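Local coordinates for glutathione transferase lambda1 (Populus trichocarpa, PDB 4PQH), which is a Lambda-class glutathione transferase that binds glutathione covalently and probably acts as a thiol transferase, at residues A[131-136]-A[145-150]; A[160-165]-A[205-210]. One frame throughout, in Å; residues are numbered along the deposited sequence.

Both contacts belong to the all-helical C-terminal domain of the glutathione transferase fold and lie away from the glutathione site, whose covalent cysteine, C36, heads the helix 37-48 in the thioredoxin-like N-terminal domain. Contact 1 joins helices 113-137 and 144-154 across the short loop between them. Contact 2 follows in the chain, where the loop after helix 144-154 meets the C-terminal part of helix 199-208, 40 residues further on. Their centres are 20 Å apart and their nearest atoms about 6 Å, so they do not touch; helix 170-190 is common to both, receiving N133 and F148 of contact 1 and F163 and M208 of contact 2.

Contact 1 of 2, residues A[131-136]-A[145-150]; sequences KANNST and GAAFDY
N133 sets its amide against the rim of the F148 ring, with OD1 3.3 Å from CE2 of F148. The oxygen lies near the ring plane, at the edge, where the polarised C-H bonds of an aromatic ring would suit a carbonyl oxygen. Amide and ring planes stand 86° apart, and the two side chains cross at about a right angle. In N133 the CG lies beside the backbone N, anti to the carbonyl carbon (chi1 -82°), which swings the amide from the flank of its helix to the ring. Its two ends fare differently: ND2 is hydrogen-bonded to the carbonyl oxygen of F129, one turn back in the same helix, whereas OD1 is buried without a hydrogen-bonding partner in the model and has the ring edge as its neighbour.

Beside this pair the helices meet through two methyl groups, A132 CB and A147 CB, 3.7 Å apart. With alanine on both sides, the axes of the two short segments approach to 9.1 Å, at 153° between their directions, a roughly antiparallel helical hairpin. Near its turn, T136 OG1 donates to A132 O at 3.0 Å, reaching the carbonyl from the face opposite to that used by T136 N, and is also hydrogen-bonded to A144 N at the start of the next helix.

The hairpin packs against helix 170-190, where L186 touches N133, T136 and F148, and F182 touches N133; F129 of helix 113-137 meets the F148 ring edge-to-face.

Contact 2 of 2, residues A[160-165]-A[205-210]; sequences DGPFFL and IEEMNK
E207 crosses P162 and F163 at about a right angle in the helical C-terminal domain of the glutathione transferase fold, where the loop between helices 144-154 and 170-190 abuts the C-terminal part of helix 199-208. Its CB points at the loop and comes obliquely to the F163 ring, with CB of E207 3.8 Å from CZ of F163. One bond further, CG rests against the proline, 3.9 Å from P162 CG and about as far from P162 CB. The chain then bends at chi2 (-54°), turning the carboxylate from this apolar surface to its own segment. There OE2 accepts a hydrogen bond from K210 NZ at 2.8 Å, part of a salt bridge, on its syn side though 25° out of the carboxylate plane. The aliphatic half of the glutamate thus packs on the loop while the charge is paired within the segment 205-210.

Next to it, M208, in the conformer described here, makes a Met-aromatic contact with F163. The thioether approaches obliquely, with SD 4.8 Å from the ring centroid and 66° off its normal. Bends at both chi2 and chi3 fold the methionine back on itself; M208 also packs on F168, Y214 and, in helix 170-190, A176; F168 meets the F163 ring edge-to-face. No hydrogen bond joins the two segments, and the nearest atoms of the sulfur-ring pair are M208 SD and F163 CE1, 3.6 Å apart.

Contact 1 of 2, residues A[131-136]-A[145-150]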
loop_
_atom_site.group_PDB
_atom_site.type_symbol
_atom_site.label_atom_id
_atom_site.label_comp_id
_atom_site.label_asym_id
_atom_site.label_seq_id
_atom_site.Cartn_x
_atom_site.Cartn_y
_atom_site.Cartn_z
ATOM N N LYS A 131 0.579 14.660 -1.673
ATOM C CA LYS A 131 0.992 15.969 -2.167
ATOM C C LYS A 131 1.353 16.904 -1.014
ATOM O O LYS A 131 2.369 17.580 -1.058
ATOM C CB LYS A 131 -0.101 16.567 -3.050
ATOM C CG LYS A 131 0.277 17.868 -3.709
ATOM C CD LYS A 131 -0.657 18.184 -4.858
ATOM C CE LYS A 131 -0.328 19.535 -5.435
ATOM N NZ LYS A 131 -0.973 19.794 -6.759
ATOM N N ALA A 132 0.544 16.894 0.041
ATOM C CA ALA A 132 0.793 17.729 1.211
ATOM C C ALA A 132 2.128 17.388 1.875
ATOM O O ALA A 132 2.910 18.278 2.249
ATOM C CB ALA A 132 -0.334 17.573 2.213
ATOM N N ASN A 133 2.396 16.096 2.018
ATOM C CA ASN A 133 3.648 15.677 2.627
ATOM C C ASN A 133 4.849 16.001 1.756
ATOM O O ASN A 133 5.847 16.532 2.238
ATOM C CB ASN A 133 3.584 14.199 2.992
ATOM C CG ASN A 133 2.874 13.973 4.297
ATOM O OD1 ASN A 133 3.489 14.029 5.354
ATOM N ND2 ASN A 133 1.566 13.765 4.238
ATOM N N ASN A 134 4.743 15.698 0.473
ATOM C CA ASN A 134 5.810 16.023 -0.459
ATOM C C ASN A 134 6.095 17.520 -0.553
ATOM O O ASN A 134 7.255 17.922 -0.636
ATOM C CB ASN A 134 5.536 15.392 -1.819
ATOM C CG ASN A 134 5.766 13.900 -1.803
ATOM O OD1 ASN A 134 6.765 13.426 -1.257
ATOM N ND2 ASN A 134 4.840 13.149 -2.374
ATOM N N SER A 135 5.038 18.329 -0.515
ATOM C CA SER A 135 5.178 19.783 -0.479
ATOM C C SER A 135 6.021 20.198 0.717
ATOM O O SER A 135 6.854 21.094 0.624
ATOM C CB SER A 135 3.803 20.449 -0.396
ATOM O OG SER A 135 3.913 21.860 -0.312
ATOM N N THR A 136 5.805 19.532 1.847
ATOM C CA THR A 136 6.531 19.845 3.071
ATOM C C THR A 136 8.001 19.463 2.953
ATOM O O THR A 136 8.881 20.266 3.272
ATOM C CB THR A 136 5.893 19.136 4.270
ATOM O OG1 THR A 136 4.553 19.607 4.420
ATOM C CG2 THR A 136 6.671 19.421 5.545
ATOM N N GLY A 145 1.140 19.006 8.451
ATOM C CA GLY A 145 0.329 19.106 9.655
ATOM C C GLY A 145 -1.157 19.077 9.355
ATOM O O GLY A 145 -1.909 18.329 9.985
ATOM N N ALA A 146 -1.583 19.873 8.382
ATOM C CA ALA A 146 -2.984 19.911 7.976
ATOM C C ALA A 146 -3.440 18.554 7.462
ATOM O O ALA A 146 -4.567 18.132 7.716
ATOM C CB ALA A 146 -3.193 20.970 6.915
ATOM N N ALA A 147 -2.556 17.859 6.758
ATOM C CA ALA A 147 -2.886 16.550 6.211
ATOM C C ALA A 147 -3.074 15.539 7.331
ATOM O O ALA A 147 -4.019 14.734 7.322
ATOM C CB ALA A 147 -1.804 16.091 5.248
ATOM N N PHE A 148 -2.182 15.577 8.311
ATOM C CA PHE A 148 -2.318 14.655 9.433
ATOM C C PHE A 148 -3.461 15.043 10.364
ATOM O O PHE A 148 -4.027 14.182 11.044
ATOM C CB PHE A 148 -0.987 14.459 10.165
ATOM C CG PHE A 148 -0.065 13.496 9.474
ATOM C CD1 PHE A 148 -0.274 12.127 9.597
ATOM C CD2 PHE A 148 0.980 13.946 8.676
ATOM C CE1 PHE A 148 0.552 11.220 8.961
ATOM C CE2 PHE A 148 1.819 13.037 8.035
ATOM C CZ PHE A 148 1.598 11.673 8.177
ATOM N N ASP A 149 -3.821 16.320 10.384
ATOM C CA ASP A 149 -5.034 16.758 11.071
ATOM C C ASP A 149 -6.271 16.134 10.421
ATOM O O ASP A 149 -7.196 15.682 11.116
ATOM C CB ASP A 149 -5.156 18.281 11.050
ATOM C CG ASP A 149 -4.209 18.954 12.005
ATOM O OD1 ASP A 149 -3.619 18.259 12.864
ATOM O OD2 ASP A 149 -4.063 20.188 11.898
ATOM N N TYR A 150 -6.285 16.083 9.094
ATOM C CA TYR A 150 -7.393 15.466 8.375
ATOM C C TYR A 150 -7.503 13.988 8.754
ATOM O O TYR A 150 -8.597 13.475 8.999
ATOM C CB TYR A 150 -7.219 15.623 6.860
ATOM C CG TYR A 150 -8.386 15.093 6.060
ATOM C CD1 TYR A 150 -8.463 13.749 5.717
ATOM C CD2 TYR A 150 -9.415 15.934 5.655
ATOM C CE1 TYR A 150 -9.533 13.254 4.992
ATOM C CE2 TYR A 150 -10.486 15.452 4.925
ATOM C CZ TYR A 150 -10.541 14.109 4.598
ATOM O OH TYR A 150 -11.610 13.621 3.874
#

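Contact 2 of 2, residues A[160-165]-A[205-210]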
loop_
_atom_site.group_PDB
_atom_site.type_symbol
_atom_site.label_atom_id
_atom_site.label_comp_id
_atom_site.label_asym_id
_atom_site.label_seq_id
_atom_site.Cartn_x
_atom_site.Cartn_y
_atom_site.Cartn_z
ATOM N N ASP A 160 -16.124 2.002 16.340
ATOM C CA ASP A 160 -16.202 0.559 16.559
ATOM C C ASP A 160 -14.882 -0.174 16.329
ATOM O O ASP A 160 -14.846 -1.406 16.248
ATOM C CB ASP A 160 -17.365 -0.091 15.788
ATOM C CG ASP A 160 -17.447 0.343 14.334
ATOM O OD1 ASP A 160 -16.711 1.250 13.912
ATOM O OD2 ASP A 160 -18.297 -0.223 13.610
ATOM N N GLY A 161 -13.798 0.597 16.243
ATOM C CA GLY A 161 -12.460 0.050 16.152
ATOM C C GLY A 161 -11.471 1.184 15.955
ATOM O O GLY A 161 -11.880 2.329 15.811
ATOM N N PRO A 162 -10.166 0.872 15.974
ATOM C CA PRO A 162 -9.123 1.902 15.932
ATOM C C PRO A 162 -8.716 2.307 14.519
ATOM O O PRO A 162 -7.836 3.159 14.351
ATOM C CB PRO A 162 -7.955 1.221 16.649
ATOM C CG PRO A 162 -8.109 -0.225 16.309
ATOM C CD PRO A 162 -9.601 -0.471 16.210
ATOM N N PHE A 163 -9.355 1.712 13.521
ATOM C CA PHE A 163 -8.961 1.918 12.125
ATOM C C PHE A 163 -9.909 2.881 11.433
ATOM O O PHE A 163 -10.866 3.347 12.033
ATOM C CB PHE A 163 -8.895 0.563 11.419
ATOM C CG PHE A 163 -7.831 -0.334 11.977
ATOM C CD1 PHE A 163 -6.490 -0.042 11.794
ATOM C CD2 PHE A 163 -8.162 -1.453 12.713
ATOM C CE1 PHE A 163 -5.512 -0.874 12.318
ATOM C CE2 PHE A 163 -7.184 -2.279 13.226
ATOM C CZ PHE A 163 -5.865 -1.986 13.040
ATOM N N PHE A 164 -9.618 3.235 10.184
ATOM C CA PHE A 164 -10.412 4.258 9.507
ATOM C C PHE A 164 -11.905 3.964 9.438
ATOM O O PHE A 164 -12.723 4.863 9.627
ATOM C CB PHE A 164 -9.880 4.547 8.100
ATOM C CG PHE A 164 -8.608 5.347 8.080
ATOM C CD1 PHE A 164 -8.613 6.689 8.423
ATOM C CD2 PHE A 164 -7.415 4.752 7.715
ATOM C CE1 PHE A 164 -7.438 7.428 8.402
ATOM C CE2 PHE A 164 -6.236 5.486 7.679
ATOM C CZ PHE A 164 -6.252 6.825 8.028
ATOM N N LEU A 165 -12.259 2.704 9.187
ATOM C CA LEU A 165 -13.665 2.315 9.137
ATOM C C LEU A 165 -14.063 1.549 10.390
ATOM O O LEU A 165 -14.979 0.737 10.362
ATOM C CB LEU A 165 -13.942 1.474 7.893
ATOM C CG LEU A 165 -13.428 2.096 6.592
ATOM C CD1 LEU A 165 -13.804 1.175 5.452
ATOM C CD2 LEU A 165 -13.980 3.507 6.382
ATOM N N ILE A 205 -1.201 4.001 14.411
ATOM C CA ILE A 205 0.136 3.526 14.110
ATOM C C ILE A 205 0.487 2.325 14.993
ATOM O O ILE A 205 1.018 1.316 14.508
ATOM C CB ILE A 205 1.166 4.666 14.237
ATOM C CG1 ILE A 205 0.919 5.729 13.159
ATOM C CG2 ILE A 205 2.588 4.115 14.128
ATOM C CD1 ILE A 205 1.691 6.998 13.410
ATOM N N GLU A 206 0.164 2.422 16.283
ATOM C CA GLU A 206 0.423 1.307 17.188
ATOM C C GLU A 206 -0.338 0.045 16.776
ATOM O O GLU A 206 0.216 -1.057 16.816
ATOM C CB GLU A 206 0.112 1.669 18.644
ATOM C CG GLU A 206 0.410 0.534 19.611
ATOM C CD GLU A 206 0.301 0.944 21.062
ATOM O OE1 GLU A 206 -0.433 1.908 21.361
ATOM O OE2 GLU A 206 0.956 0.295 21.905
ATOM N N GLU A 207 -1.590 0.207 16.361
ATOM C CA GLU A 207 -2.390 -0.942 15.975
ATOM C C GLU A 207 -1.939 -1.550 14.645
ATOM O O GLU A 207 -1.932 -2.773 14.487
ATOM C CB GLU A 207 -3.864 -0.559 15.960
ATOM C CG GLU A 207 -4.405 -0.228 17.369
ATOM C CD GLU A 207 -4.147 -1.342 18.382
ATOM O OE1 GLU A 207 -4.473 -2.516 18.080
ATOM O OE2 GLU A 207 -3.599 -1.044 19.469
ATOM N N MET A 208 -1.557 -0.703 13.696
ATOM C CA MET A 208 -1.016 -1.198 12.434
ATOM C C MET A 208 0.237 -2.012 12.676
ATOM O O MET A 208 0.439 -3.064 12.066
ATOM C CB MET A 208 -0.684 -0.041 11.500
ATOM C CG MET A 208 -1.894 0.542 10.822
ATOM S SD MET A 208 -2.835 -0.680 9.877
ATOM C CE MET A 208 -1.571 -1.391 8.818
ATOM N N ASN A 209 1.078 -1.529 13.579
ATOM C CA ASN A 209 2.334 -2.213 13.861
ATOM C C ASN A 209 2.172 -3.567 14.537
ATOM O O ASN A 209 3.134 -4.317 14.657
ATOM C CB ASN A 209 3.272 -1.329 14.675
ATOM C CG ASN A 209 3.876 -0.209 13.853
ATOM O OD1 ASN A 209 3.888 -0.258 12.624
ATOM N ND2 ASN A 209 4.395 0.797 14.531
ATOM N N LYS A 210 0.956 -3.878 14.984
ATOM C CA LYS A 210 0.681 -5.188 15.561
ATOM C C LYS A 210 0.245 -6.179 14.492
ATOM O O LYS A 210 0.080 -7.367 14.767
ATOM C CB LYS A 210 -0.417 -5.084 16.616
ATOM C CG LYS A 210 -0.013 -4.305 17.837
ATOM C CD LYS A 210 -1.200 -4.050 18.747
ATOM C CE LYS A 210 -0.780 -3.194 19.913
ATOM N NZ LYS A 210 -1.938 -2.890 20.811
#